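Local coordinates for protein alpha-glucosidase (Pseudoalteromonas sp. K8, PDB 5HQ4) that probably hydrolyses alpha-glucosidic bonds as a calcium-binding member of glycoside hydrolase family 97, at residues A[432-437]-A[451-456]; A[151-156]-A[437-442]; A[455-460]-A[486-491]. All blocks are in the same frame, centred on the assembly; numbering follows the deposited sequence.

Interaction 1 of 3, residues A[432-437]-A[451-456]; sequences SINTHE and WITREG. With CA (calcium ion), chain G.
Glu455 lays its CB over the centre of the His436 imidazole, a CH-pi contact with CB 3.6 Å from the ring centroid and directly over the face. The two residues follow the parallel strands 432-435 and 451-454 of the catalytic (beta/alpha)8-type barrel, and with Glu437 they occupy the loops at the strands' C-terminal ends, the usual place of the active site in this fold. Upstream, Ile452 N, Thr435 N and Glu455 N bond to the carbonyls of Ile433, Thr453 and Thr435 in turn. On one face of the sheet the indole of Trp451 donates from NE1 to Thr435 OG1 at 3.0 Å; with OG1 anti to the carbonyl carbon (chi1 -49°), the hydroxyl meets the indole edge 21° out of its plane. On the other face Thr453 CG2 packs against Asn434 OD1, whose amide ND2 is bonded to Asp489. The same aspartate is hydrogen-bonded to His436 NE2, which probably helps to hold the ring's rotation. Glu455 and Glu437 run side by side with carboxylate planes 71° apart, each giving calcium one oxygen. Glu154 and Glu461 supply the other protein ligands, and a water bound to the ion lies 2.7 Å from His436 ND1.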
ATOM      1  N   SER A 432       7.262  -0.559  15.411  1.00 14.66           N
ATOM      2  CA  SER A 432       6.764  -0.714  14.051  1.00 13.36           C
ATOM      3  C   SER A 432       6.280   0.629  13.517  1.00 17.03           C
ATOM      4  O   SER A 432       5.858   1.500  14.282  1.00 15.32           O
ATOM      5  CB  SER A 432       5.626  -1.735  14.004  1.00 13.29           C
ATOM      6  OG  SER A 432       6.109  -3.003  14.418  1.00 17.34           O
ATOM      7  N   ILE A 433       6.306   0.770  12.189  1.00 13.02           N
ATOM      8  CA  ILE A 433       6.126   2.055  11.520  1.00 11.88           C
ATOM      9  C   ILE A 433       4.955   1.980  10.546  1.00 14.71           C
ATOM     10  O   ILE A 433       4.888   1.072   9.706  1.00 11.89           O
ATOM     11  CB  ILE A 433       7.403   2.492  10.781  1.00 11.82           C
ATOM     12  CG1 ILE A 433       8.539   2.767  11.771  1.00 12.39           C
ATOM     13  CG2 ILE A 433       7.143   3.738   9.914  1.00 11.37           C
ATOM     14  CD1 ILE A 433       8.263   3.914  12.749  1.00 12.60           C
ATOM     15  N   ASN A 434       4.071   2.974  10.635  1.00 12.60           N
ATOM     16  CA  ASN A 434       2.941   3.195   9.738  1.00 12.37           C
ATOM     17  C   ASN A 434       3.198   4.540   9.056  1.00 11.84           C
ATOM     18  O   ASN A 434       3.070   5.590   9.693  1.00 12.74           O
ATOM     19  CB  ASN A 434       1.642   3.182  10.557  1.00 13.20           C
ATOM     20  CG  ASN A 434       0.455   3.789   9.835  1.00 15.93           C
ATOM     21  OD1 ASN A 434       0.449   3.950   8.615  1.00 12.28           O
ATOM     22  ND2 ASN A 434      -0.584   4.110  10.606  1.00 13.57           N
ATOM     23  N   THR A 435       3.593   4.518   7.779  1.00 10.83           N
ATOM     24  CA  THR A 435       4.098   5.716   7.098  1.00  9.95           C
ATOM     25  C   THR A 435       2.994   6.389   6.289  1.00  9.60           C
ATOM     26  O   THR A 435       2.506   5.817   5.314  1.00 10.26           O
ATOM     27  CB  THR A 435       5.261   5.371   6.160  1.00 11.05           C
ATOM     28  OG1 THR A 435       6.223   4.572   6.850  1.00 12.77           O
ATOM     29  CG2 THR A 435       5.934   6.652   5.653  1.00 11.64           C
ATOM     30  N   HIS A 436       2.625   7.612   6.665  1.00 10.60           N
ATOM     31  CA  HIS A 436       1.773   8.425   5.808  1.00 13.06           C
ATOM     32  C   HIS A 436       2.646   9.356   4.971  1.00 13.17           C
ATOM     33  O   HIS A 436       3.779   9.667   5.347  1.00 10.71           O
ATOM     34  CB  HIS A 436       0.734   9.188   6.638  1.00 10.83           C
ATOM     35  CG  HIS A 436      -0.372   8.297   7.128  1.00 12.69           C
ATOM     36  ND1 HIS A 436      -1.702   8.653   7.084  1.00 15.91           N
ATOM     37  CD2 HIS A 436      -0.338   7.025   7.604  1.00 11.52           C
ATOM     38  CE1 HIS A 436      -2.440   7.651   7.540  1.00 14.83           C
ATOM     39  NE2 HIS A 436      -1.636   6.652   7.862  1.00 12.31           N
ATOM     40  N   GLU A 437       2.120   9.761   3.816  1.00  9.08           N
ATOM     41  CA  GLU A 437       2.907  10.391   2.759  1.00  9.00           C
ATOM     42  C   GLU A 437       4.198   9.600   2.532  1.00 11.44           C
ATOM     43  O   GLU A 437       5.302  10.123   2.705  1.00 10.46           O
ATOM     44  CB  GLU A 437       3.199  11.852   3.070  1.00 11.26           C
ATOM     45  CG  GLU A 437       1.913  12.671   3.274  1.00 13.26           C
ATOM     46  CD  GLU A 437       1.258  12.392   4.632  1.00 15.15           C
ATOM     47  OE1 GLU A 437       1.983  12.371   5.646  1.00 13.49           O
ATOM     48  OE2 GLU A 437       0.031  12.154   4.690  1.00 18.22           O
ATOM     49  N   TRP A 451       7.789  -2.787   9.148  1.00 12.88           N
ATOM     50  CA  TRP A 451       7.193  -1.788   8.255  1.00 12.33           C
ATOM     51  C   TRP A 451       5.785  -2.277   7.921  1.00 14.16           C
ATOM     52  O   TRP A 451       5.531  -2.887   6.884  1.00 14.19           O
ATOM     53  CB  TRP A 451       8.037  -1.588   6.995  1.00 11.39           C
ATOM     54  CG  TRP A 451       7.869  -0.200   6.392  1.00 11.13           C
ATOM     55  CD1 TRP A 451       6.911   0.715   6.714  1.00 11.97           C
ATOM     56  CD2 TRP A 451       8.706   0.423   5.414  1.00 11.39           C
ATOM     57  NE1 TRP A 451       7.098   1.875   5.998  1.00 14.43           N
ATOM     58  CE2 TRP A 451       8.195   1.719   5.190  1.00 11.28           C
ATOM     59  CE3 TRP A 451       9.853   0.017   4.718  1.00 14.76           C
ATOM     60  CZ2 TRP A 451       8.777   2.609   4.285  1.00 14.66           C
ATOM     61  CZ3 TRP A 451      10.437   0.907   3.824  1.00 15.95           C
ATOM     62  CH2 TRP A 451       9.898   2.191   3.620  1.00 16.06           C
ATOM     63  N   ILE A 452       4.848  -2.000   8.828  1.00 11.73           N
ATOM     64  CA  ILE A 452       3.616  -2.783   8.823  1.00 11.60           C
ATOM     65  C   ILE A 452       2.589  -2.256   7.831  1.00 12.01           C
ATOM     66  O   ILE A 452       1.844  -3.049   7.240  1.00 12.86           O
ATOM     67  CB  ILE A 452       3.027  -2.887  10.243  1.00 12.43           C
ATOM     68  CG1 ILE A 452       2.848  -1.511  10.887  1.00 11.62           C
ATOM     69  CG2 ILE A 452       3.922  -3.759  11.086  1.00 14.55           C
ATOM     70  CD1 ILE A 452       2.168  -1.567  12.255  1.00 14.63           C
ATOM     71  N   THR A 453       2.535  -0.947   7.593  1.00 12.80           N
ATOM     72  CA  THR A 453       1.526  -0.418   6.685  1.00 10.68           C
ATOM     73  C   THR A 453       1.920   1.002   6.280  1.00 12.05           C
ATOM     74  O   THR A 453       2.912   1.556   6.763  1.00  9.99           O
ATOM     75  CB  THR A 453       0.135  -0.478   7.336  1.00 12.65           C
ATOM     76  OG1 THR A 453      -0.875  -0.273   6.336  1.00 13.37           O
ATOM     77  CG2 THR A 453       0.008   0.572   8.450  1.00 10.24           C
ATOM     78  N   ARG A 454       1.143   1.581   5.366  1.00  9.47           N
ATOM     79  CA  ARG A 454       1.373   2.952   4.925  1.00 13.09           C
ATOM     80  C   ARG A 454       0.096   3.484   4.295  1.00 12.84           C
ATOM     81  O   ARG A 454      -0.856   2.745   4.044  1.00 11.07           O
ATOM     82  CB  ARG A 454       2.540   3.046   3.929  1.00 11.55           C
ATOM     83  CG  ARG A 454       2.200   2.579   2.501  1.00 10.08           C
ATOM     84  CD  ARG A 454       3.495   2.245   1.719  1.00  8.99           C
ATOM     85  NE  ARG A 454       4.238   1.182   2.401  1.00  9.31           N
ATOM     86  CZ  ARG A 454       5.566   1.076   2.446  1.00 13.13           C
ATOM     87  NH1 ARG A 454       6.344   1.973   1.844  1.00 10.31           N
ATOM     88  NH2 ARG A 454       6.117   0.061   3.107  1.00 11.31           N
ATOM     89  N   GLU A 455       0.096   4.784   4.021  1.00  9.72           N
ATOM     90  CA  GLU A 455      -1.028   5.386   3.322  1.00 12.48           C
ATOM     91  C   GLU A 455      -0.712   5.427   1.829  1.00  9.96           C
ATOM     92  O   GLU A 455      -0.873   4.413   1.138  1.00  9.86           O
ATOM     93  CB  GLU A 455      -1.321   6.775   3.903  1.00 11.60           C
ATOM     94  CG  GLU A 455      -2.636   7.382   3.465  1.00 10.84           C
ATOM     95  CD  GLU A 455      -2.899   8.685   4.197  1.00 18.22           C
ATOM     96  OE1 GLU A 455      -2.075   9.609   4.059  1.00 16.24           O
ATOM     97  OE2 GLU A 455      -3.897   8.766   4.944  1.00 18.12           O
ATOM     98  N   GLY A 456      -0.245   6.560   1.310  1.00 11.31           N
ATOM     99  CA  GLY A 456       0.173   6.563  -0.094  1.00  8.47           C
ATOM    100  C   GLY A 456      -0.961   6.408  -1.087  1.00 12.13           C
ATOM    101  O   GLY A 456      -0.794   5.761  -2.137  1.00  8.58           O
TER
HETATM  102 CA    CA G 706      -2.269  11.970   4.250  1.00 26.01          CA
HETATM  103  O   HOH W   1      -2.174  11.280   6.535  1.00 13.74           O
HETATM  104  O   HOH W   2      -0.188   9.268   2.216  1.00 10.49           O
HETATM  105  O   HOH W   3      -2.304  14.130   3.230  1.00 23.32           O

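Interaction 2 of 3, residues A[151-156]-A[437-442]; sequences NRYEYV and EPIKDT. With CA (calcium ion), chain G.
Tyr153 reaches across to the 437-442 loop with its phenol, CG anti to the carbonyl carbon (chi1 -59°), and its OH accepts the backbone N-H of Lys440 at 3.1 Å. The ring presents its edge to the neighbouring carbonyl: Pro438 O lies in the ring plane, 3.2 Å from Tyr153 CE1. Lys440 CB rests against the phenol OH while the rest of its chain runs on extended, crossing Tyr153 at about a right angle, to a salt bridge with Glu186. A type II' turn from Asn151 to Glu154 presents Tyr153 to the 437-442 loop, so a loop of the N-terminal beta-sandwich domain here meets a loop at the C-terminal end of a barrel strand. Glu154, extended beyond CG, carries OE1 to the calcium at 2.5 Å; its carboxylate is turned 77° from that of Glu437. The other oxygen, OE2, is gripped by Arg152 NH2 in a 2.5 Å salt bridge and by a calcium-bound water, which probably helps to fix the carboxylate's rotation. Arg152 bends at chi3 (-47°), bringing its guanidinium obliquely against the aliphatic part of Glu437, with NE 3.7 Å from Glu437 CG. This packing buries Arg152 NE without a polar partner, whereas NH1 bonds to Ala391 O.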
ATOM      1  N   ASN A 151       0.039  16.761  -5.226  1.00  9.25           N
ATOM      2  CA  ASN A 151      -0.501  15.988  -4.111  1.00 12.50           C
ATOM      3  C   ASN A 151       0.007  14.547  -4.041  1.00 14.95           C
ATOM      4  O   ASN A 151      -0.662  13.702  -3.440  1.00 10.57           O
ATOM      5  CB  ASN A 151      -2.031  15.996  -4.126  1.00 10.37           C
ATOM      6  CG  ASN A 151      -2.600  16.144  -2.728  1.00 19.81           C
ATOM      7  OD1 ASN A 151      -2.011  16.830  -1.900  1.00 20.40           O
ATOM      8  ND2 ASN A 151      -3.713  15.470  -2.444  1.00 18.61           N
ATOM      9  N   ARG A 152       1.182  14.248  -4.610  1.00 10.59           N
ATOM     10  CA  ARG A 152       1.896  12.968  -4.360  1.00 12.07           C
ATOM     11  C   ARG A 152       1.043  11.807  -4.872  1.00  8.44           C
ATOM     12  O   ARG A 152       0.641  11.809  -6.047  1.00 10.40           O
ATOM     13  CB  ARG A 152       2.273  12.872  -2.870  1.00 12.19           C
ATOM     14  CG  ARG A 152       3.116  14.029  -2.320  1.00 15.50           C
ATOM     15  CD  ARG A 152       3.183  13.970  -0.780  1.00 13.22           C
ATOM     16  NE  ARG A 152       1.852  13.752  -0.226  1.00 16.33           N
ATOM     17  CZ  ARG A 152       0.955  14.705  -0.017  1.00 17.80           C
ATOM     18  NH1 ARG A 152       1.238  15.975  -0.287  1.00 16.25           N
ATOM     19  NH2 ARG A 152      -0.234  14.387   0.465  1.00 33.96           N
ATOM     20  N   TYR A 153       0.759  10.793  -4.046  1.00  8.48           N
ATOM     21  CA  TYR A 153      -0.081   9.667  -4.442  1.00 10.89           C
ATOM     22  C   TYR A 153      -1.555   9.908  -4.153  1.00 10.88           C
ATOM     23  O   TYR A 153      -2.380   9.041  -4.457  1.00 10.91           O
ATOM     24  CB  TYR A 153       0.342   8.385  -3.709  1.00  8.40           C
ATOM     25  CG  TYR A 153       1.772   7.924  -3.929  1.00 11.72           C
ATOM     26  CD1 TYR A 153       2.673   7.882  -2.866  1.00 11.38           C
ATOM     27  CD2 TYR A 153       2.212   7.498  -5.186  1.00 12.17           C
ATOM     28  CE1 TYR A 153       3.982   7.452  -3.044  1.00 12.52           C
ATOM     29  CE2 TYR A 153       3.531   7.058  -5.377  1.00 10.07           C
ATOM     30  CZ  TYR A 153       4.406   7.037  -4.293  1.00 10.98           C
ATOM     31  OH  TYR A 153       5.718   6.616  -4.439  1.00 10.35           O
ATOM     32  N   GLU A 154      -1.904  11.041  -3.549  1.00  9.62           N
ATOM     33  CA  GLU A 154      -3.259  11.235  -3.017  1.00  9.81           C
ATOM     34  C   GLU A 154      -4.149  11.897  -4.075  1.00 10.84           C
ATOM     35  O   GLU A 154      -4.495  13.082  -4.020  1.00 11.03           O
ATOM     36  CB  GLU A 154      -3.203  12.026  -1.711  1.00 11.26           C
ATOM     37  CG  GLU A 154      -2.597  11.208  -0.542  1.00  9.16           C
ATOM     38  CD  GLU A 154      -2.465  12.006   0.755  1.00 14.33           C
ATOM     39  OE1 GLU A 154      -2.427  11.384   1.833  1.00 17.72           O
ATOM     40  OE2 GLU A 154      -2.424  13.252   0.692  1.00 20.57           O
ATOM     41  N   TYR A 155      -4.527  11.080  -5.058  1.00  9.05           N
ATOM     42  CA  TYR A 155      -5.422  11.450  -6.144  1.00  8.39           C
ATOM     43  C   TYR A 155      -6.502  10.386  -6.284  1.00  9.98           C
ATOM     44  O   TYR A 155      -6.272   9.213  -5.980  1.00 11.53           O
ATOM     45  CB  TYR A 155      -4.666  11.555  -7.494  1.00  8.21           C
ATOM     46  CG  TYR A 155      -3.759  12.760  -7.570  1.00 10.13           C
ATOM     47  CD1 TYR A 155      -4.239  13.972  -8.050  1.00 12.32           C
ATOM     48  CD2 TYR A 155      -2.431  12.693  -7.143  1.00  9.47           C
ATOM     49  CE1 TYR A 155      -3.422  15.092  -8.119  1.00 14.56           C
ATOM     50  CE2 TYR A 155      -1.602  13.814  -7.211  1.00 10.45           C
ATOM     51  CZ  TYR A 155      -2.114  15.007  -7.697  1.00 11.91           C
ATOM     52  OH  TYR A 155      -1.320  16.124  -7.760  1.00 11.93           O
ATOM     53  N   VAL A 156      -7.668  10.789  -6.772  1.00 11.23           N
ATOM     54  CA  VAL A 156      -8.654   9.801  -7.198  1.00 10.08           C
ATOM     55  C   VAL A 156      -8.242   9.266  -8.566  1.00 10.34           C
ATOM     56  O   VAL A 156      -7.561   9.946  -9.349  1.00  9.37           O
ATOM     57  CB  VAL A 156     -10.077  10.393  -7.207  1.00  9.90           C
ATOM     58  CG1 VAL A 156     -10.423  10.968  -5.815  1.00 12.56           C
ATOM     59  CG2 VAL A 156     -10.234  11.457  -8.303  1.00 10.31           C
ATOM     60  N   GLU A 437       2.120   9.761   3.816  1.00  9.08           N
ATOM     61  CA  GLU A 437       2.907  10.391   2.759  1.00  9.00           C
ATOM     62  C   GLU A 437       4.198   9.600   2.532  1.00 11.44           C
ATOM     63  O   GLU A 437       5.302  10.123   2.705  1.00 10.46           O
ATOM     64  CB  GLU A 437       3.199  11.852   3.070  1.00 11.26           C
ATOM     65  CG  GLU A 437       1.913  12.671   3.274  1.00 13.26           C
ATOM     66  CD  GLU A 437       1.258  12.392   4.632  1.00 15.15           C
ATOM     67  OE1 GLU A 437       1.983  12.371   5.646  1.00 13.49           O
ATOM     68  OE2 GLU A 437       0.031  12.154   4.690  1.00 18.22           O
ATOM     69  N   PRO A 438       4.085   8.325   2.155  1.00 10.50           N
ATOM     70  CA  PRO A 438       5.244   7.432   2.107  1.00  9.04           C
ATOM     71  C   PRO A 438       5.846   7.344   0.720  1.00 13.45           C
ATOM     72  O   PRO A 438       5.351   7.977  -0.219  1.00 11.18           O
ATOM     73  CB  PRO A 438       4.618   6.083   2.470  1.00  9.64           C
ATOM     74  CG  PRO A 438       3.328   6.135   1.669  1.00  9.87           C
ATOM     75  CD  PRO A 438       2.853   7.608   1.786  1.00 13.43           C
ATOM     76  N   ILE A 439       6.899   6.537   0.586  1.00 10.77           N
ATOM     77  CA  ILE A 439       7.192   5.879  -0.686  1.00 11.37           C
ATOM     78  C   ILE A 439       6.180   4.755  -0.878  1.00 10.23           C
ATOM     79  O   ILE A 439       5.743   4.121   0.095  1.00  9.57           O
ATOM     80  CB  ILE A 439       8.638   5.338  -0.696  1.00 11.70           C
ATOM     81  CG1 ILE A 439       8.959   4.639  -2.022  1.00 12.30           C
ATOM     82  CG2 ILE A 439       8.860   4.335   0.453  1.00  9.50           C
ATOM     83  CD1 ILE A 439       9.073   5.605  -3.209  1.00 11.87           C
ATOM     84  N   LYS A 440       5.780   4.515  -2.128  1.00  8.70           N
ATOM     85  CA  LYS A 440       4.862   3.417  -2.415  1.00 10.91           C
ATOM     86  C   LYS A 440       5.428   2.097  -1.901  1.00 13.02           C
ATOM     87  O   LYS A 440       6.649   1.915  -1.781  1.00 12.24           O
ATOM     88  CB  LYS A 440       4.597   3.325  -3.921  1.00 11.37           C
ATOM     89  CG  LYS A 440       5.848   2.872  -4.731  1.00  9.75           C
ATOM     90  CD  LYS A 440       5.768   3.302  -6.205  1.00 13.89           C
ATOM     91  CE  LYS A 440       6.972   2.759  -6.982  1.00 12.98           C
ATOM     92  NZ  LYS A 440       6.963   3.129  -8.433  1.00 11.86           N
ATOM     93  N   ASP A 441       4.522   1.175  -1.583  1.00  9.97           N
ATOM     94  CA  ASP A 441       4.901  -0.154  -1.103  1.00  9.14           C
ATOM     95  C   ASP A 441       5.510  -0.961  -2.249  1.00  9.27           C
ATOM     96  O   ASP A 441       4.940  -1.025  -3.343  1.00  9.86           O
ATOM     97  CB  ASP A 441       3.650  -0.851  -0.548  1.00  9.13           C
ATOM     98  CG  ASP A 441       3.959  -2.132   0.232  1.00 14.09           C
ATOM     99  OD1 ASP A 441       4.983  -2.797  -0.045  1.00 14.42           O
ATOM    100  OD2 ASP A 441       3.143  -2.477   1.128  1.00 14.88           O
ATOM    101  N   THR A 442       6.704  -1.525  -2.028  1.00  9.58           N
ATOM    102  CA  THR A 442       7.326  -2.400  -3.018  1.00  9.80           C
ATOM    103  C   THR A 442       7.653  -3.764  -2.410  1.00 10.19           C
ATOM    104  O   THR A 442       8.514  -4.487  -2.927  1.00 11.91           O
ATOM    105  CB  THR A 442       8.574  -1.755  -3.634  1.00 11.19           C
ATOM    106  OG1 THR A 442       9.556  -1.493  -2.620  1.00 10.91           O
ATOM    107  CG2 THR A 442       8.200  -0.428  -4.343  1.00  9.81           C
TER
HETATM  108 CA    CA G 706      -2.269  11.970   4.250  1.00 26.01          CA
HETATM  109  O   HOH W   2      -0.188   9.268   2.216  1.00 10.49           O
HETATM  110  O   HOH W   3      -2.304  14.130   3.230  1.00 23.32           O
HETATM  111  O   HOH W   1      -2.174  11.280   6.535  1.00 13.74           O

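Interaction 3 of 3, residues A[455-460]-A[486-491]. With CA (calcium ion), chain G.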
ATOM      1  N   GLU A 455       0.096   4.784   4.021  1.00  9.72           N
ATOM      2  CA  GLU A 455      -1.028   5.386   3.322  1.00 12.48           C
ATOM      3  C   GLU A 455      -0.712   5.427   1.829  1.00  9.96           C
ATOM      4  O   GLU A 455      -0.873   4.413   1.138  1.00  9.86           O
ATOM      5  CB  GLU A 455      -1.321   6.775   3.903  1.00 11.60           C
ATOM      6  CG  GLU A 455      -2.636   7.382   3.465  1.00 10.84           C
ATOM      7  CD  GLU A 455      -2.899   8.685   4.197  1.00 18.22           C
ATOM      8  OE1 GLU A 455      -2.075   9.609   4.059  1.00 16.24           O
ATOM      9  OE2 GLU A 455      -3.897   8.766   4.944  1.00 18.12           O
ATOM     10  N   GLY A 456      -0.245   6.560   1.310  1.00 11.31           N
ATOM     11  CA  GLY A 456       0.173   6.563  -0.094  1.00  8.47           C
ATOM     12  C   GLY A 456      -0.961   6.408  -1.087  1.00 12.13           C
ATOM     13  O   GLY A 456      -0.794   5.761  -2.137  1.00  8.58           O
ATOM     14  N   ALA A 457      -2.102   7.022  -0.792  1.00  8.14           N
ATOM     15  CA  ALA A 457      -3.336   7.009  -1.567  1.00  9.43           C
ATOM     16  C   ALA A 457      -4.322   7.818  -0.743  1.00 11.23           C
ATOM     17  O   ALA A 457      -4.085   8.065   0.446  1.00 11.75           O
ATOM     18  CB  ALA A 457      -3.866   5.584  -1.810  1.00  8.05           C
ATOM     19  N   ARG A 458      -5.425   8.231  -1.367  1.00  8.48           N
ATOM     20  CA  ARG A 458      -6.461   8.929  -0.612  1.00  8.81           C
ATOM     21  C   ARG A 458      -7.196   7.938   0.279  1.00 13.27           C
ATOM     22  O   ARG A 458      -7.809   6.984  -0.211  1.00 12.35           O
ATOM     23  CB  ARG A 458      -7.441   9.634  -1.547  1.00  9.96           C
ATOM     24  CG  ARG A 458      -6.858  10.898  -2.207  1.00 11.89           C
ATOM     25  CD  ARG A 458      -7.821  11.499  -3.229  1.00 13.72           C
ATOM     26  NE  ARG A 458      -9.174  11.750  -2.699  1.00 11.93           N
ATOM     27  CZ  ARG A 458      -9.818  12.912  -2.776  1.00 14.53           C
ATOM     28  NH1 ARG A 458      -9.242  13.962  -3.349  1.00 10.40           N
ATOM     29  NH2 ARG A 458     -11.061  13.020  -2.305  1.00 10.64           N
ATOM     30  N   GLY A 459      -7.121   8.157   1.586  1.00 12.71           N
ATOM     31  CA  GLY A 459      -7.850   7.376   2.551  1.00 11.21           C
ATOM     32  C   GLY A 459      -9.064   8.123   3.070  1.00 10.80           C
ATOM     33  O   GLY A 459      -9.531   9.101   2.475  1.00 10.14           O
ATOM     34  N   GLN A 460      -9.555   7.668   4.220  1.00  9.97           N
ATOM     35  CA  GLN A 460     -10.761   8.232   4.835  1.00 11.27           C
ATOM     36  C   GLN A 460     -10.646   9.728   5.109  1.00 11.40           C
ATOM     37  O   GLN A 460     -11.662  10.440   5.105  1.00 12.19           O
ATOM     38  CB  GLN A 460     -11.035   7.498   6.150  1.00  9.61           C
ATOM     39  CG  GLN A 460     -12.410   7.748   6.754  1.00  9.92           C
ATOM     40  CD  GLN A 460     -13.475   6.882   6.115  1.00 13.69           C
ATOM     41  OE1 GLN A 460     -14.146   7.307   5.175  1.00 13.95           O
ATOM     42  NE2 GLN A 460     -13.635   5.653   6.619  1.00 11.19           N
ATOM     43  N   GLY A 486       0.492  -3.506  -1.699  1.00 12.86           N
ATOM     44  CA  GLY A 486       0.572  -4.000  -0.336  1.00 11.91           C
ATOM     45  C   GLY A 486      -0.421  -3.297   0.584  1.00 10.62           C
ATOM     46  O   GLY A 486      -1.296  -2.552   0.125  1.00 10.86           O
ATOM     47  N   PRO A 487      -0.300  -3.514   1.898  1.00 11.30           N
ATOM     48  CA  PRO A 487      -1.337  -3.042   2.833  1.00 11.13           C
ATOM     49  C   PRO A 487      -1.459  -1.523   2.895  1.00 11.02           C
ATOM     50  O   PRO A 487      -0.495  -0.782   2.693  1.00 11.81           O
ATOM     51  CB  PRO A 487      -0.887  -3.613   4.188  1.00  9.84           C
ATOM     52  CG  PRO A 487       0.603  -3.942   4.001  1.00 11.58           C
ATOM     53  CD  PRO A 487       0.710  -4.358   2.568  1.00 10.01           C
ATOM     54  N   MET A 488      -2.672  -1.062   3.205  1.00 10.85           N
ATOM     55  CA  MET A 488      -2.944   0.364   3.307  1.00 10.86           C
ATOM     56  C   MET A 488      -3.665   0.665   4.609  1.00 12.73           C
ATOM     57  O   MET A 488      -4.643  -0.006   4.948  1.00 11.82           O
ATOM     58  CB  MET A 488      -3.793   0.866   2.137  1.00 10.00           C
ATOM     59  CG  MET A 488      -4.217   2.324   2.318  1.00 10.36           C
ATOM     60  SD  MET A 488      -5.214   2.941   0.963  1.00 13.44           S
ATOM     61  CE  MET A 488      -5.381   4.678   1.429  1.00 13.14           C
ATOM     62  N   ASP A 489      -3.182   1.685   5.319  1.00 11.62           N
ATOM     63  CA  ASP A 489      -3.859   2.285   6.470  1.00 11.05           C
ATOM     64  C   ASP A 489      -4.919   3.253   5.942  1.00 12.27           C
ATOM     65  O   ASP A 489      -4.692   4.458   5.820  1.00 15.67           O
ATOM     66  CB  ASP A 489      -2.836   2.997   7.355  1.00 12.63           C
ATOM     67  CG  ASP A 489      -3.424   3.513   8.667  1.00 20.44           C
ATOM     68  OD1 ASP A 489      -3.060   4.644   9.067  1.00 16.42           O
ATOM     69  OD2 ASP A 489      -4.220   2.788   9.307  1.00 21.80           O
ATOM     70  N   PHE A 490      -6.096   2.707   5.608  1.00 10.43           N
ATOM     71  CA  PHE A 490      -7.196   3.517   5.074  1.00 11.62           C
ATOM     72  C   PHE A 490      -7.972   4.270   6.155  1.00 14.87           C
ATOM     73  O   PHE A 490      -8.607   5.285   5.848  1.00 12.25           O
ATOM     74  CB  PHE A 490      -8.169   2.626   4.288  1.00 10.76           C
ATOM     75  CG  PHE A 490      -9.266   3.390   3.594  1.00  9.68           C
ATOM     76  CD1 PHE A 490      -9.072   3.897   2.323  1.00 10.91           C
ATOM     77  CD2 PHE A 490     -10.495   3.604   4.224  1.00 10.86           C
ATOM     78  CE1 PHE A 490     -10.071   4.622   1.680  1.00 13.28           C
ATOM     79  CE2 PHE A 490     -11.502   4.318   3.587  1.00 11.50           C
ATOM     80  CZ  PHE A 490     -11.285   4.831   2.312  1.00 14.27           C
ATOM     81  N   THR A 491      -7.927   3.790   7.407  1.00 11.77           N
ATOM     82  CA  THR A 491      -8.709   4.193   8.584  1.00 12.84           C
ATOM     83  C   THR A 491     -10.198   4.058   8.272  1.00 14.20           C
ATOM     84  O   THR A 491     -10.919   5.057   8.168  1.00 12.00           O
ATOM     85  CB  THR A 491      -8.366   5.610   9.079  1.00 13.95           C
ATOM     86  OG1 THR A 491      -8.895   6.605   8.201  1.00 16.83           O
ATOM     87  CG2 THR A 491      -6.833   5.806   9.193  1.00 15.08           C
TER
HETATM   88 CA    CA G 706      -2.269  11.970   4.250  1.00 26.01          CA
HETATM   89  O   HOH W   4      -5.848   6.825   5.039  1.00 15.76           O
HETATM   90  O   HOH W   3      -2.304  14.130   3.230  1.00 23.32           O
HETATM   91  O   HOH W   1      -2.174  11.280   6.535  1.00 13.74           O
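In Gln460 the chain leaves CA with CG opposite the backbone N (chi1 -167°) and then bends at chi2 (82°), which folds the amide back so that NE2 can donate to Thr491 O at 3.2 Å. Phe490 swings its ring beneath the Gly459-Gln460 peptide: Gln460 N lies over the ring centre and Gly459 C nearer the rim. Both loops belong to the catalytic barrel, one following strand 451-454 and the other helix 474-478, and their joining ties the segment that starts at the calcium ligand Glu455 to the neighbouring loop. The backbone N-H of Gln460 meets Phe490 O nearly straight, at 3.0 Å and in the carbonyl plane. This carbonyl is gripped twice, since Thr491 OG1 donates to it from within its own segment, and the same hydroxyl oxygen touches Gln460 CB at 3.1 Å. The Gln460 amide lies beside the Phe490 ring, its plane 71° from that of the ring, and its OE1 is bonded to Asn463. With an alanine here, Thr491 O is likely to lose its amide donor and Asn463 its acceptor, and a gap would probably open beside the ring. Met488 is fully extended and sends its methyl CE against Ala457 CB at 3.7 Å and alongside Gly459 CA, while Asp489 OD2 is bonded to Tyr266 OH. Between the segments a water lies within hydrogen-bonding distance of Asp489 O and, at 2.8 Å, of Glu455 OE2, the carboxylate oxygen that does not bind calcium.

The three contacts converge on one calcium ion. Interactions 1 and 2 share Glu437, interactions 1 and 3 share Glu455, and Glu154 comes in from the N-terminal domain, so the ion bridges that domain and the barrel. Glu154 OE1 and Glu455 OE1 lie only 2.9 Å apart, a closeness the shared cation probably makes tolerable. Further bonds knit the contacts together: His436 NE2 of interaction 1 is 2.7 Å from Asp489 OD1 of interaction 3, and Arg454 NH1 is 2.8 Å from Ile439 O of interaction 2. Tyr153 CB packs on Gly456 O. A glycerol about 5 Å from the Glu437 side chain, at nearest atoms, probably from the crystallisation liquor, may mark an adjoining pocket.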